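Local coordinates for protein sensor histidine kinase CitA (Klebsiella pneumoniae, PDB 1P0Z) that senses citrate outside the inner membrane through this periplasmic domain, as the histidine kinase that probably activates the response regulator CitB by phosphorylation, at residues A16-S20 against G104-I108; E24-A28 against R36-I41; D49-V55 against I118-T124; S59-L63 against G72-E76; H65-E70 against G96-S100. All coordinates share one frame; numbering follows the deposited sequence.

Contact 1 of 5, residues A16-S20 against G104-I108; sequences AMQIS and GKSPI. With NA (sodium ion), chain L.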
# COMPACT_ATOMS: atom_id res chain seq x y z
N ALA A 16 -3.66 5.37 -2.10
CA ALA A 16 -2.71 5.04 -1.03
C ALA A 16 -2.55 6.21 -0.07
O ALA A 16 -2.38 6.01 1.13
CB ALA A 16 -1.34 4.68 -1.63
N MET A 17 -2.55 7.40 -0.62
CA MET A 17 -2.45 8.60 0.22
C MET A 17 -3.68 8.69 1.13
O MET A 17 -3.55 8.95 2.33
CB MET A 17 -2.28 9.83 -0.66
CG MET A 17 -0.92 9.85 -1.30
SD MET A 17 -0.68 11.25 -2.36
CE MET A 17 -0.69 12.55 -1.15
N GLN A 18 -4.86 8.48 0.57
CA GLN A 18 -6.09 8.58 1.34
C GLN A 18 -6.14 7.54 2.45
O GLN A 18 -6.48 7.85 3.59
CB GLN A 18 -7.31 8.39 0.43
CG GLN A 18 -7.51 9.55 -0.47
CD GLN A 18 -8.63 9.33 -1.45
OE1 GLN A 18 -8.69 8.30 -2.12
NE2 GLN A 18 -9.51 10.31 -1.55
N ILE A 19 -5.80 6.30 2.12
CA ILE A 19 -5.87 5.25 3.11
C ILE A 19 -4.84 5.47 4.20
O ILE A 19 -5.14 5.33 5.41
CB ILE A 19 -5.64 3.86 2.46
CG1 ILE A 19 -6.79 3.58 1.49
CG2 ILE A 19 -5.50 2.79 3.52
CD1 ILE A 19 -6.58 2.32 0.68
N SER A 20 -3.62 5.85 3.80
CA SER A 20 -2.56 6.00 4.81
C SER A 20 -2.82 7.13 5.81
O SER A 20 -2.24 7.13 6.89
CB SER A 20 -1.18 6.23 4.15
OG SER A 20 -1.14 7.46 3.46
N GLY A 104 0.86 2.42 -5.89
CA GLY A 104 0.90 3.78 -5.37
C GLY A 104 1.29 3.52 -3.90
O GLY A 104 0.65 2.72 -3.23
N LYS A 105 2.35 4.19 -3.41
CA LYS A 105 2.85 3.99 -2.05
C LYS A 105 2.84 5.29 -1.30
O LYS A 105 3.11 6.33 -1.88
CB LYS A 105 4.28 3.50 -2.09
CG LYS A 105 4.52 2.25 -3.00
CD LYS A 105 5.18 1.15 -2.18
CE LYS A 105 5.71 0.09 -3.08
NZ LYS A 105 6.25 -0.99 -2.22
N SER A 106 2.49 5.21 -0.01
CA SER A 106 2.50 6.45 0.80
C SER A 106 2.74 6.01 2.24
O SER A 106 2.21 4.98 2.69
CB SER A 106 1.12 7.14 0.69
OG SER A 106 1.16 8.41 1.36
N PRO A 107 3.50 6.81 3.02
CA PRO A 107 3.76 6.42 4.41
C PRO A 107 2.54 6.68 5.28
O PRO A 107 1.69 7.54 4.95
CB PRO A 107 4.90 7.36 4.84
CG PRO A 107 4.66 8.62 4.01
CD PRO A 107 4.20 8.05 2.64
N ILE A 108 2.40 5.91 6.34
CA ILE A 108 1.35 6.16 7.35
C ILE A 108 2.19 6.87 8.43
O ILE A 108 3.23 6.36 8.84
CB ILE A 108 0.81 4.85 7.95
CG1 ILE A 108 0.32 3.90 6.86
CG2 ILE A 108 -0.31 5.19 8.94
CD1 ILE A 108 -0.10 2.52 7.40
NA NA L . 0.58 9.15 3.59
O HOH W 1 -1.23 10.55 2.95
O HOH W 2 2.11 11.05 3.00
O HOH W 3 0.50 10.36 5.75
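With chi1 at 66°, S20 tucks OG between its own backbone N and carbonyl carbon, while S106 swings OG anti to the backbone N (chi1 -174°); the two hydroxyl oxygens thereby converge on one sodium ion from the helix and from the strand. S20 OG and S106 OG each bind sodium at 2.4 Å, and the carbonyl O of P107 joins them at the same distance. Three waters complete six ligands, all oxygen, which suits a hard cation such as sodium. The S20 and S106 oxygens lie 3.3 Å apart, brought together by the shared metal and not by a hydrogen bond between them. One of the waters also donates to the carbonyl O of M17, tying the coordination shell back to the helix. S106 OG has a further hydrogen-bond partner in S89 OG. Small residues suit this place because the short axes approach to 7.3 Å and run nearly parallel, 22° apart. A16 CB rests 3.2 Å from G104 O, a close fit made by a single methyl, and the bare G104 lets the helix settle on the strand. At the other end I108 lays CG2 against S20 O at 3.4 Å and its CG1 against S20 CB. K105 points away from the helix, and its NZ bonds to D79, S80 and citrate on the far side of the sheet. The helix 6-20 thus packs on strand 101-109, with A16 and S20 also touching V121 and V119 of strand 115-124 and I108 reaching L25, V26 and V29 of helix 23-30.

Contact 2 of 5, residues E24-A28 against R36-I41; sequences ELVEA and RIKALI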
# COMPACT_ATOMS: atom_id res chain seq x y z
N GLU A 24 -8.13 6.19 11.87
CA GLU A 24 -8.34 4.84 12.40
C GLU A 24 -7.23 3.87 12.03
O GLU A 24 -6.88 2.97 12.83
CB GLU A 24 -9.68 4.29 11.93
CG GLU A 24 -10.87 5.01 12.58
CD GLU A 24 -12.19 4.31 12.32
OE1 GLU A 24 -12.77 4.46 11.23
OE2 GLU A 24 -12.64 3.59 13.23
N LEU A 25 -6.68 4.03 10.83
CA LEU A 25 -5.59 3.14 10.42
C LEU A 25 -4.33 3.51 11.18
O LEU A 25 -3.58 2.63 11.60
CB LEU A 25 -5.32 3.23 8.90
CG LEU A 25 -4.19 2.29 8.45
CD1 LEU A 25 -4.55 0.84 8.71
CD2 LEU A 25 -3.94 2.51 6.94
N VAL A 26 -4.08 4.81 11.35
CA VAL A 26 -2.90 5.24 12.09
C VAL A 26 -2.96 4.61 13.48
O VAL A 26 -1.98 4.05 13.95
CB VAL A 26 -2.87 6.78 12.23
CG1 VAL A 26 -1.78 7.20 13.24
CG2 VAL A 26 -2.61 7.43 10.89
N GLU A 27 -4.12 4.69 14.12
CA GLU A 27 -4.28 4.09 15.46
C GLU A 27 -4.12 2.58 15.48
O GLU A 27 -3.40 2.04 16.35
CB GLU A 27 -5.64 4.44 16.06
CG GLU A 27 -5.82 3.87 17.48
CD GLU A 27 -7.12 4.28 18.13
OE1 GLU A 27 -7.32 5.49 18.34
OE2 GLU A 27 -7.95 3.39 18.44
N ALA A 28 -4.73 1.89 14.52
CA ALA A 28 -4.65 0.44 14.47
C ALA A 28 -3.20 -0.01 14.25
O ALA A 28 -2.77 -1.03 14.79
CB ALA A 28 -5.57 -0.11 13.37
N ARG A 36 -8.16 -5.35 13.58
CA ARG A 36 -8.71 -4.01 13.36
C ARG A 36 -8.27 -3.52 11.95
O ARG A 36 -9.08 -2.94 11.20
CB ARG A 36 -8.22 -3.06 14.45
CG ARG A 36 -8.74 -1.64 14.33
CD ARG A 36 -10.27 -1.62 14.21
NE ARG A 36 -10.76 -0.26 13.99
CZ ARG A 36 -11.93 0.03 13.42
NH1 ARG A 36 -12.74 -0.94 12.99
NH2 ARG A 36 -12.29 1.30 13.27
N ILE A 37 -7.00 -3.74 11.61
CA ILE A 37 -6.50 -3.33 10.29
C ILE A 37 -7.27 -4.07 9.20
O ILE A 37 -7.70 -3.47 8.20
CB ILE A 37 -4.99 -3.61 10.18
CG1 ILE A 37 -4.25 -2.68 11.14
CG2 ILE A 37 -4.49 -3.36 8.72
CD1 ILE A 37 -2.79 -2.97 11.30
N LYS A 38 -7.46 -5.37 9.38
CA LYS A 38 -8.22 -6.16 8.40
C LYS A 38 -9.65 -5.63 8.23
O LYS A 38 -10.16 -5.52 7.12
CB LYS A 38 -8.27 -7.63 8.84
CG LYS A 38 -9.01 -8.54 7.87
CD LYS A 38 -9.10 -9.96 8.47
CE LYS A 38 -9.37 -11.04 7.42
NZ LYS A 38 -10.53 -10.80 6.54
N ALA A 39 -10.30 -5.31 9.36
CA ALA A 39 -11.66 -4.78 9.31
C ALA A 39 -11.74 -3.45 8.56
O ALA A 39 -12.76 -3.14 7.91
CB ALA A 39 -12.20 -4.60 10.73
N LEU A 40 -10.67 -2.66 8.64
CA LEU A 40 -10.64 -1.37 7.96
C LEU A 40 -10.30 -1.50 6.47
O LEU A 40 -10.90 -0.84 5.62
CB LEU A 40 -9.60 -0.45 8.60
CG LEU A 40 -9.88 0.10 10.01
CD1 LEU A 40 -8.58 0.68 10.64
CD2 LEU A 40 -10.98 1.17 9.93
N ILE A 41 -9.34 -2.36 6.15
CA ILE A 41 -8.90 -2.49 4.77
C ILE A 41 -9.74 -3.38 3.88
O ILE A 41 -9.93 -3.08 2.72
CB ILE A 41 -7.43 -2.96 4.70
CG1 ILE A 41 -6.53 -2.00 5.50
CG2 ILE A 41 -6.99 -3.05 3.27
CD1 ILE A 41 -6.50 -0.59 4.99
O HOH W 4 -9.09 2.06 14.78
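The guanidinium group of R36 carries L40 CD2 over one face, 3.6 Å above the plane and offset toward the rim, while a water meets it at the edge, in plane; the E24 carboxylate is also modelled at the edge, but its position there is doubtful. E24 OE2 and R36 NH2 form a salt bridge, but they are modelled too close together for its detailed geometry to be trusted. The water is a second link: it accepts from R36 NE at 3.0 Å and donates to E24 O at 3.1 Å. R36 CG, anti to the backbone N (chi1 -179°), lies 3.6 Å from A28 CB; the bend at chi2 (52°) then carries the guanidinium across toward E24. Beneath this polar rim the contact is apolar. A28, with only a methyl group, lets I37 come close, its CG1 also 3.6 Å from A28 CB. L40 spreads its two branches over E24, CD1 on the carbonyl O and CD2 near CB. Deeper in, L25 CD1 meets I37 CG2 at 4.2 Å. With short axes 9.6 Å apart and 158° between their directions, helices 23-30 and 34-47 form an antiparallel helical hairpin, its apolar side turned to the sheet of this PAS-like periplasmic domain.

Contact 3 of 5, residues D49-V55 against I118-T124; sequences DATYITV and IVSVGYT. With FLC (citrate anion), chain K.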
# COMPACT_ATOMS: atom_id res chain seq x y z
N ASP A 49 -11.12 -0.77 -7.29
CA ASP A 49 -10.90 -1.67 -8.42
C ASP A 49 -9.43 -2.12 -8.39
O ASP A 49 -8.99 -2.89 -9.23
CB ASP A 49 -11.27 -1.03 -9.78
CG ASP A 49 -10.54 0.25 -10.07
OD1 ASP A 49 -10.03 0.89 -9.13
OD2 ASP A 49 -10.50 0.63 -11.26
N ALA A 50 -8.67 -1.68 -7.38
CA ALA A 50 -7.27 -2.14 -7.29
C ALA A 50 -7.18 -3.66 -7.12
O ALA A 50 -8.08 -4.33 -6.56
CB ALA A 50 -6.58 -1.46 -6.10
N THR A 51 -6.08 -4.23 -7.57
CA THR A 51 -5.86 -5.67 -7.42
C THR A 51 -5.61 -6.04 -5.97
O THR A 51 -6.08 -7.08 -5.48
CB THR A 51 -4.61 -6.13 -8.21
OG1 THR A 51 -4.74 -5.73 -9.55
CG2 THR A 51 -4.49 -7.67 -8.19
N TYR A 52 -4.88 -5.18 -5.27
CA TYR A 52 -4.55 -5.46 -3.89
C TYR A 52 -4.19 -4.21 -3.11
O TYR A 52 -3.94 -3.15 -3.68
CB TYR A 52 -3.33 -6.43 -3.82
CG TYR A 52 -2.03 -5.88 -4.39
CD1 TYR A 52 -1.21 -5.03 -3.64
CD2 TYR A 52 -1.63 -6.20 -5.69
CE1 TYR A 52 -0.03 -4.50 -4.18
CE2 TYR A 52 -0.44 -5.71 -6.22
CZ TYR A 52 0.35 -4.84 -5.45
OH TYR A 52 1.52 -4.30 -5.94
N ILE A 53 -4.15 -4.37 -1.78
CA ILE A 53 -3.68 -3.31 -0.91
C ILE A 53 -2.83 -4.03 0.13
O ILE A 53 -3.27 -5.05 0.69
CB ILE A 53 -4.83 -2.59 -0.15
CG1 ILE A 53 -5.78 -1.97 -1.17
CG2 ILE A 53 -4.23 -1.55 0.80
CD1 ILE A 53 -7.03 -1.31 -0.53
N THR A 54 -1.64 -3.51 0.38
CA THR A 54 -0.75 -4.06 1.39
C THR A 54 -0.47 -2.97 2.42
O THR A 54 -0.31 -1.79 2.05
CB THR A 54 0.63 -4.46 0.76
OG1 THR A 54 0.45 -5.56 -0.15
CG2 THR A 54 1.65 -4.88 1.87
N VAL A 55 -0.43 -3.35 3.70
CA VAL A 55 -0.11 -2.39 4.75
C VAL A 55 1.10 -2.96 5.50
O VAL A 55 1.10 -4.15 5.87
CB VAL A 55 -1.25 -2.19 5.78
CG1 VAL A 55 -0.77 -1.18 6.86
CG2 VAL A 55 -2.53 -1.67 5.06
N ILE A 118 3.43 1.89 6.07
CA ILE A 118 3.28 2.20 4.64
C ILE A 118 2.01 1.55 4.09
O ILE A 118 1.59 0.48 4.53
CB ILE A 118 4.53 1.65 3.87
CG1 ILE A 118 4.44 1.97 2.37
CG2 ILE A 118 4.68 0.13 4.11
CD1 ILE A 118 5.77 1.59 1.60
N VAL A 119 1.40 2.20 3.11
CA VAL A 119 0.25 1.61 2.41
C VAL A 119 0.66 1.55 0.93
O VAL A 119 1.23 2.50 0.40
CB VAL A 119 -1.01 2.50 2.49
CG1 VAL A 119 -2.12 1.94 1.56
CG2 VAL A 119 -1.51 2.55 3.95
N SER A 120 0.38 0.41 0.31
CA SER A 120 0.69 0.22 -1.11
C SER A 120 -0.60 -0.26 -1.76
O SER A 120 -1.17 -1.28 -1.34
CB SER A 120 1.78 -0.87 -1.27
OG SER A 120 2.02 -1.11 -2.67
N VAL A 121 -1.06 0.47 -2.78
CA VAL A 121 -2.26 0.07 -3.50
C VAL A 121 -1.75 -0.34 -4.88
O VAL A 121 -1.11 0.43 -5.57
CB VAL A 121 -3.24 1.25 -3.62
CG1 VAL A 121 -4.37 0.91 -4.56
CG2 VAL A 121 -3.76 1.62 -2.19
N GLY A 122 -2.08 -1.56 -5.29
CA GLY A 122 -1.52 -2.05 -6.54
C GLY A 122 -2.51 -2.54 -7.58
O GLY A 122 -3.59 -3.04 -7.25
N TYR A 123 -2.10 -2.37 -8.84
CA TYR A 123 -2.89 -2.82 -10.00
C TYR A 123 -2.00 -3.72 -10.85
O TYR A 123 -1.00 -3.26 -11.40
CB TYR A 123 -3.34 -1.64 -10.87
CG TYR A 123 -4.43 -0.80 -10.25
CD1 TYR A 123 -4.15 0.11 -9.23
CD2 TYR A 123 -5.74 -0.90 -10.72
CE1 TYR A 123 -5.16 0.92 -8.68
CE2 TYR A 123 -6.77 -0.11 -10.17
CZ TYR A 123 -6.46 0.80 -9.15
OH TYR A 123 -7.48 1.53 -8.61
N THR A 124 -2.30 -5.01 -10.95
CA THR A 124 -1.46 -5.89 -11.76
C THR A 124 -1.76 -5.61 -13.24
O THR A 124 -2.90 -5.72 -13.70
CB THR A 124 -1.72 -7.36 -11.41
OG1 THR A 124 -1.25 -7.58 -10.08
CG2 THR A 124 -0.99 -8.31 -12.41
CAC FLC K . 2.59 -8.48 -3.86
CA FLC K . 2.31 -6.99 -3.54
CB FLC K . 3.56 -6.27 -2.83
CBC FLC K . 3.87 -6.80 -1.38
CG FLC K . 3.35 -4.68 -2.86
CGC FLC K . 4.46 -3.80 -2.25
OA1 FLC K . 2.79 -9.27 -2.95
OA2 FLC K . 2.66 -8.74 -5.07
OB1 FLC K . 2.95 -6.90 -0.56
OB2 FLC K . 5.07 -7.04 -1.10
OG1 FLC K . 5.61 -4.30 -1.99
OG2 FLC K . 4.16 -2.65 -2.03
OHB FLC K . 4.77 -6.47 -3.58
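The Y52 ring is sandwiched between protein backbone and ligand: G122 CA sits over one face, 3.8 Å from the ring centroid in a CH-pi contact, and citrate CA lies over the opposite face. Chi1 of 64° folds the ring across the neighbouring strand, over G122, whose lack of a side chain lets the ring lie directly on the backbone. Y52 OH is hydrogen-bonded to S101 OG. Just before it, T51 and Y52 both face G122, a classic beta bulge in which G122 O takes a weak bond from T51 N and another from Y52 N at 3.2 Å. T51 OG1 accepts from T124 N at 2.9 Å, nearly straight at 169°. Beyond the bulge 115-124, the central strand of the five-stranded sheet of the PAS fold, runs antiparallel to its neighbour 52-57, T54 and S120 forming a hydrogen-bonded pair. Their hydroxyls emerge on the same face as the Y52 ring and hold citrate: S120 OG donates to OG2 at 2.7 Å and T54 OG1 to OB1 at 2.9 Å. The other face is apolar, with beta-branched I53, V55, V119 and V121 toward the helices; I53 CG2 and V119 CG1 lie side by side. At the loop end, A50 CA lies over one face of the Y123 ring in a CH-pi contact, 3.7 Å from its centroid, while Y123 OH donates to D49 OD1 at 2.7 Å from above the carboxylate plane. R11 forms a salt bridge with that same oxygen.

Contact 4 of 5, residues S59-L63 against G72-E76; sequences SGQRL and GKSME. With OMO (Mo(VI)(=O)(oh)2 cluster), chain N.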
# COMPACT_ATOMS: atom_id res chain seq x y z
N SER A 59 9.14 -1.05 9.85
CA SER A 59 10.29 -1.79 9.35
C SER A 59 9.91 -2.53 8.06
O SER A 59 10.73 -3.26 7.49
CB SER A 59 10.76 -2.80 10.40
OG SER A 59 9.80 -3.85 10.55
N GLY A 60 8.67 -2.35 7.60
CA GLY A 60 8.26 -3.02 6.38
C GLY A 60 7.71 -4.42 6.59
O GLY A 60 7.59 -5.20 5.63
N GLN A 61 7.42 -4.77 7.83
CA GLN A 61 6.80 -6.08 8.10
C GLN A 61 5.29 -5.93 7.78
O GLN A 61 4.66 -5.00 8.23
CB GLN A 61 6.96 -6.49 9.58
CG GLN A 61 6.35 -7.87 9.83
CD GLN A 61 6.44 -8.28 11.29
OE1 GLN A 61 5.43 -8.33 12.01
NE2 GLN A 61 7.66 -8.56 11.74
N ARG A 62 4.72 -6.84 7.00
CA ARG A 62 3.31 -6.71 6.63
C ARG A 62 2.32 -6.91 7.77
O ARG A 62 2.41 -7.89 8.52
CB ARG A 62 2.94 -7.67 5.49
CG ARG A 62 3.77 -7.44 4.22
CD ARG A 62 3.14 -8.26 3.05
NE ARG A 62 4.02 -8.28 1.88
CZ ARG A 62 5.05 -9.12 1.75
NH1 ARG A 62 5.30 -10.03 2.71
NH2 ARG A 62 5.83 -9.05 0.69
N LEU A 63 1.42 -5.95 7.90
CA LEU A 63 0.34 -5.99 8.87
C LEU A 63 -0.94 -6.44 8.16
O LEU A 63 -1.92 -6.87 8.80
CB LEU A 63 0.13 -4.62 9.51
CG LEU A 63 1.35 -4.03 10.21
CD1 LEU A 63 1.04 -2.62 10.70
CD2 LEU A 63 1.78 -4.94 11.37
N GLY A 72 3.05 -10.69 8.51
CA GLY A 72 4.10 -11.07 9.43
C GLY A 72 5.43 -11.25 8.73
O GLY A 72 6.47 -11.38 9.38
N LYS A 73 5.42 -11.28 7.40
CA LYS A 73 6.64 -11.41 6.61
C LYS A 73 7.04 -10.02 6.10
O LYS A 73 6.19 -9.12 6.00
CB LYS A 73 6.41 -12.37 5.45
CG LYS A 73 6.17 -13.81 5.96
CD LYS A 73 6.03 -14.81 4.83
CE LYS A 73 5.73 -16.20 5.41
NZ LYS A 73 5.41 -17.18 4.34
N SER A 74 8.32 -9.85 5.80
CA SER A 74 8.85 -8.56 5.33
C SER A 74 8.57 -8.25 3.87
O SER A 74 8.56 -9.15 3.04
CB SER A 74 10.37 -8.53 5.55
OG SER A 74 10.94 -7.30 5.10
N MET A 75 8.36 -6.97 3.57
CA MET A 75 8.17 -6.51 2.19
C MET A 75 9.62 -6.41 1.68
O MET A 75 10.35 -5.50 2.06
CB MET A 75 7.50 -5.13 2.19
CG MET A 75 6.03 -5.23 2.62
SD MET A 75 5.29 -3.64 2.96
CE MET A 75 4.99 -3.01 1.23
N GLU A 76 10.01 -7.37 0.83
CA GLU A 76 11.39 -7.44 0.35
C GLU A 76 11.59 -6.96 -1.07
O GLU A 76 12.67 -7.12 -1.64
CB GLU A 76 11.86 -8.89 0.47
CG GLU A 76 12.02 -9.33 1.92
CD GLU A 76 13.19 -8.64 2.59
OE1 GLU A 76 14.33 -8.78 2.08
OE2 GLU A 76 13.00 -7.96 3.61
OM1 OMO N . 7.13 -8.02 -2.88
MO OMO N . 6.59 -6.25 -2.53
OR1 OMO N . 7.36 -5.45 -3.84
OM2 OMO N . 7.63 -5.90 -1.17
O HOH W 5 11.15 -4.54 4.44
O HOH W 6 8.56 -9.18 -0.78
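The chain leading into strand 62-64 pairs at G60-R62 with G72-M75, which has no regular structure, through three backbone hydrogen bonds around a single bridge between Q61 and S74. M75 N donates to G60 O at 2.8 Å, R62 N to K73 O at 2.9 Å, and G72 N to R62 O at 2.9 Å. Both glycines have positive phi, 87° at G60 and 97° at G72, where a side chain would press on the preceding carbonyl. The R62 side chain leaves with CG anti to its carbonyl carbon (chi1 -59°) and runs extended to NE, crossing M75 so that R62 CG and M75 CG touch at 3.5 Å. The guanidinium then lies with M75 CA on one face and with K73 CB and oxygen OM1 of the molybdenum oxo-hydroxo cluster at its edge. M75, an unbranched thioether chain, lays CB and CG against G60 O. Q61 stretches out instead along G72, CG 3.5 Å from G72 O. S74 OG donates to the anti lone pair of E76 OE2, and one water bridges S74 OG to M75 O. R62 binds citrate, and here its NH2 donates to the ligand; a second water links that nitrogen, weakly, to E76 N and the cluster. Holding the arginine stem between backbone and methionine would limit its motion, and its positive charge probably helps the pocket accept citrate.

Contact 5 of 5, residues H65-E70 against G96-S100; sequences HVNPDE and GSLGS. With FLC (citrate anion), chain K.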
# COMPACT_ATOMS: atom_id res chain seq x y z
N HIS A 65 -2.17 -8.14 4.05
CA HIS A 65 -1.92 -8.52 2.66
C HIS A 65 -3.14 -9.34 2.24
O HIS A 65 -3.85 -9.92 3.09
CB HIS A 65 -0.63 -9.37 2.56
CG HIS A 65 -0.14 -9.55 1.16
ND1 HIS A 65 -0.65 -10.51 0.30
CD2 HIS A 65 0.85 -8.92 0.48
CE1 HIS A 65 0.01 -10.46 -0.85
NE2 HIS A 65 0.93 -9.51 -0.77
N VAL A 66 -3.42 -9.37 0.95
CA VAL A 66 -4.58 -10.13 0.48
C VAL A 66 -4.39 -11.62 0.71
O VAL A 66 -5.38 -12.34 0.83
CB VAL A 66 -4.88 -9.84 -1.02
CG1 VAL A 66 -5.28 -8.37 -1.17
CG2 VAL A 66 -3.65 -10.16 -1.87
N ASN A 67 -3.13 -12.05 0.77
CA ASN A 67 -2.79 -13.46 1.03
C ASN A 67 -2.32 -13.54 2.48
O ASN A 67 -1.29 -12.99 2.88
CB ASN A 67 -1.79 -13.92 -0.00
CG ASN A 67 -2.36 -13.81 -1.40
OD1 ASN A 67 -3.56 -13.99 -1.60
ND2 ASN A 67 -1.53 -13.52 -2.36
N PRO A 68 -3.13 -14.23 3.30
CA PRO A 68 -2.86 -14.38 4.74
C PRO A 68 -1.48 -14.76 5.20
O PRO A 68 -1.01 -14.24 6.23
CB PRO A 68 -3.95 -15.36 5.21
CG PRO A 68 -4.32 -16.10 3.98
CD PRO A 68 -4.28 -15.04 2.89
N ASP A 69 -0.82 -15.64 4.46
CA ASP A 69 0.51 -16.06 4.89
C ASP A 69 1.58 -14.98 4.82
O ASP A 69 2.61 -15.08 5.48
CB ASP A 69 0.97 -17.30 4.11
CG ASP A 69 0.07 -18.52 4.36
OD1 ASP A 69 -0.55 -18.59 5.44
OD2 ASP A 69 -0.01 -19.40 3.48
N GLU A 70 1.34 -13.95 4.01
CA GLU A 70 2.29 -12.86 3.86
C GLU A 70 2.28 -11.93 5.05
O GLU A 70 3.20 -11.15 5.25
CB GLU A 70 1.98 -12.05 2.60
CG GLU A 70 1.91 -12.87 1.35
CD GLU A 70 3.27 -13.30 0.84
OE1 GLU A 70 4.19 -13.50 1.66
OE2 GLU A 70 3.41 -13.45 -0.39
N GLY A 96 5.90 -8.37 -7.70
CA GLY A 96 5.91 -9.02 -6.41
C GLY A 96 5.17 -10.34 -6.61
O GLY A 96 4.92 -10.74 -7.75
N SER A 97 4.77 -10.96 -5.51
CA SER A 97 4.10 -12.27 -5.56
C SER A 97 2.84 -12.28 -6.42
O SER A 97 2.47 -13.30 -7.03
CB SER A 97 3.77 -12.70 -4.13
OG SER A 97 2.67 -11.92 -3.59
N LEU A 98 2.17 -11.12 -6.52
CA LEU A 98 0.94 -11.02 -7.29
C LEU A 98 1.10 -10.65 -8.76
O LEU A 98 0.10 -10.44 -9.48
CB LEU A 98 -0.02 -10.05 -6.58
CG LEU A 98 -0.31 -10.43 -5.11
CD1 LEU A 98 -1.05 -9.30 -4.37
CD2 LEU A 98 -1.12 -11.69 -5.08
N GLY A 99 2.34 -10.52 -9.22
CA GLY A 99 2.56 -10.21 -10.62
C GLY A 99 3.02 -8.78 -10.86
O GLY A 99 2.93 -7.93 -9.96
N SER A 100 3.53 -8.50 -12.06
CA SER A 100 3.99 -7.15 -12.39
C SER A 100 2.84 -6.17 -12.19
O SER A 100 1.79 -6.27 -12.84
CB SER A 100 4.51 -7.10 -13.82
OG SER A 100 5.13 -5.85 -14.03
CAC FLC K . 2.59 -8.48 -3.86
CA FLC K . 2.31 -6.99 -3.54
CB FLC K . 3.56 -6.27 -2.83
CBC FLC K . 3.87 -6.80 -1.38
CG FLC K . 3.35 -4.68 -2.86
CGC FLC K . 4.46 -3.80 -2.25
OA1 FLC K . 2.79 -9.27 -2.95
OA2 FLC K . 2.66 -8.74 -5.07
OB1 FLC K . 2.95 -6.90 -0.56
OB2 FLC K . 5.07 -7.04 -1.10
OG1 FLC K . 5.61 -4.30 -1.99
OG2 FLC K . 4.16 -2.65 -2.03
OHB FLC K . 4.77 -6.47 -3.58
O HOH W 7 1.17 -13.51 -1.92
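This is a surface contact across the mouth of the ligand pocket of the PAS fold, where the loop after strand 62-64 faces the type I beta turn G96-G99 that joins strands 90-96 and 101-109. The backbones stay well apart, N67 and L98 CA atoms 9.4 Å from each other, and no direct hydrogen bond crosses; the ligand and a water do most of the bridging. Citrate is gripped through one carboxylate from both segments. H65 NE2 donates to OA1 at 2.9 Å, S97 OG donates to the same oxygen at 2.7 Å, and L98 N, at an inner position of the turn, donates to OA2 at 2.8 Å. The imidazole suits its place because both nitrogens are used: ND1 accepts from N67 N at 3.0 Å, close to the ring plane, which fixes the ring's rotation and leaves NE2 as the donor to citrate. E70 CG lies over one face of that ring. H65 CG is anti to the backbone N (chi1 -168°), which sends the ring toward the turn. L98 opposes H65, crosses V66 with CD1 on CG2 at 3.7 Å, and slides CD2 past N67 ND2. S97 chi1 of 73° turns OG toward the carboxylate and also toward the water, which donates to it. The same water accepts from N67 ND2 and donates to E70 OE2, each at 2.7 Å.

In the fold
Contacts 3, 4 and 5 surround the citrate pocket: the sheet strands of contact 3 form its floor, and the loops of contacts 4 and 5 its walls. Contacts 3 and 5 lie 10 Å apart between centres and share the ligand, while L98 CD1 packs on Y52 CD2 at 3.4 Å. V55 O and L63 N, 2.7 Å apart, join contact 3 to contact 4. Contact 2 and the helix of contact 1 lie on the other side of the sheet, where L25 and I108 meet and I41 packs on I53 and V55. Contact 1 nevertheless connects to the pocket: its strand bonds to that of contact 3, and the K105 side chain comes to about 3 Å of citrate (nearest atoms).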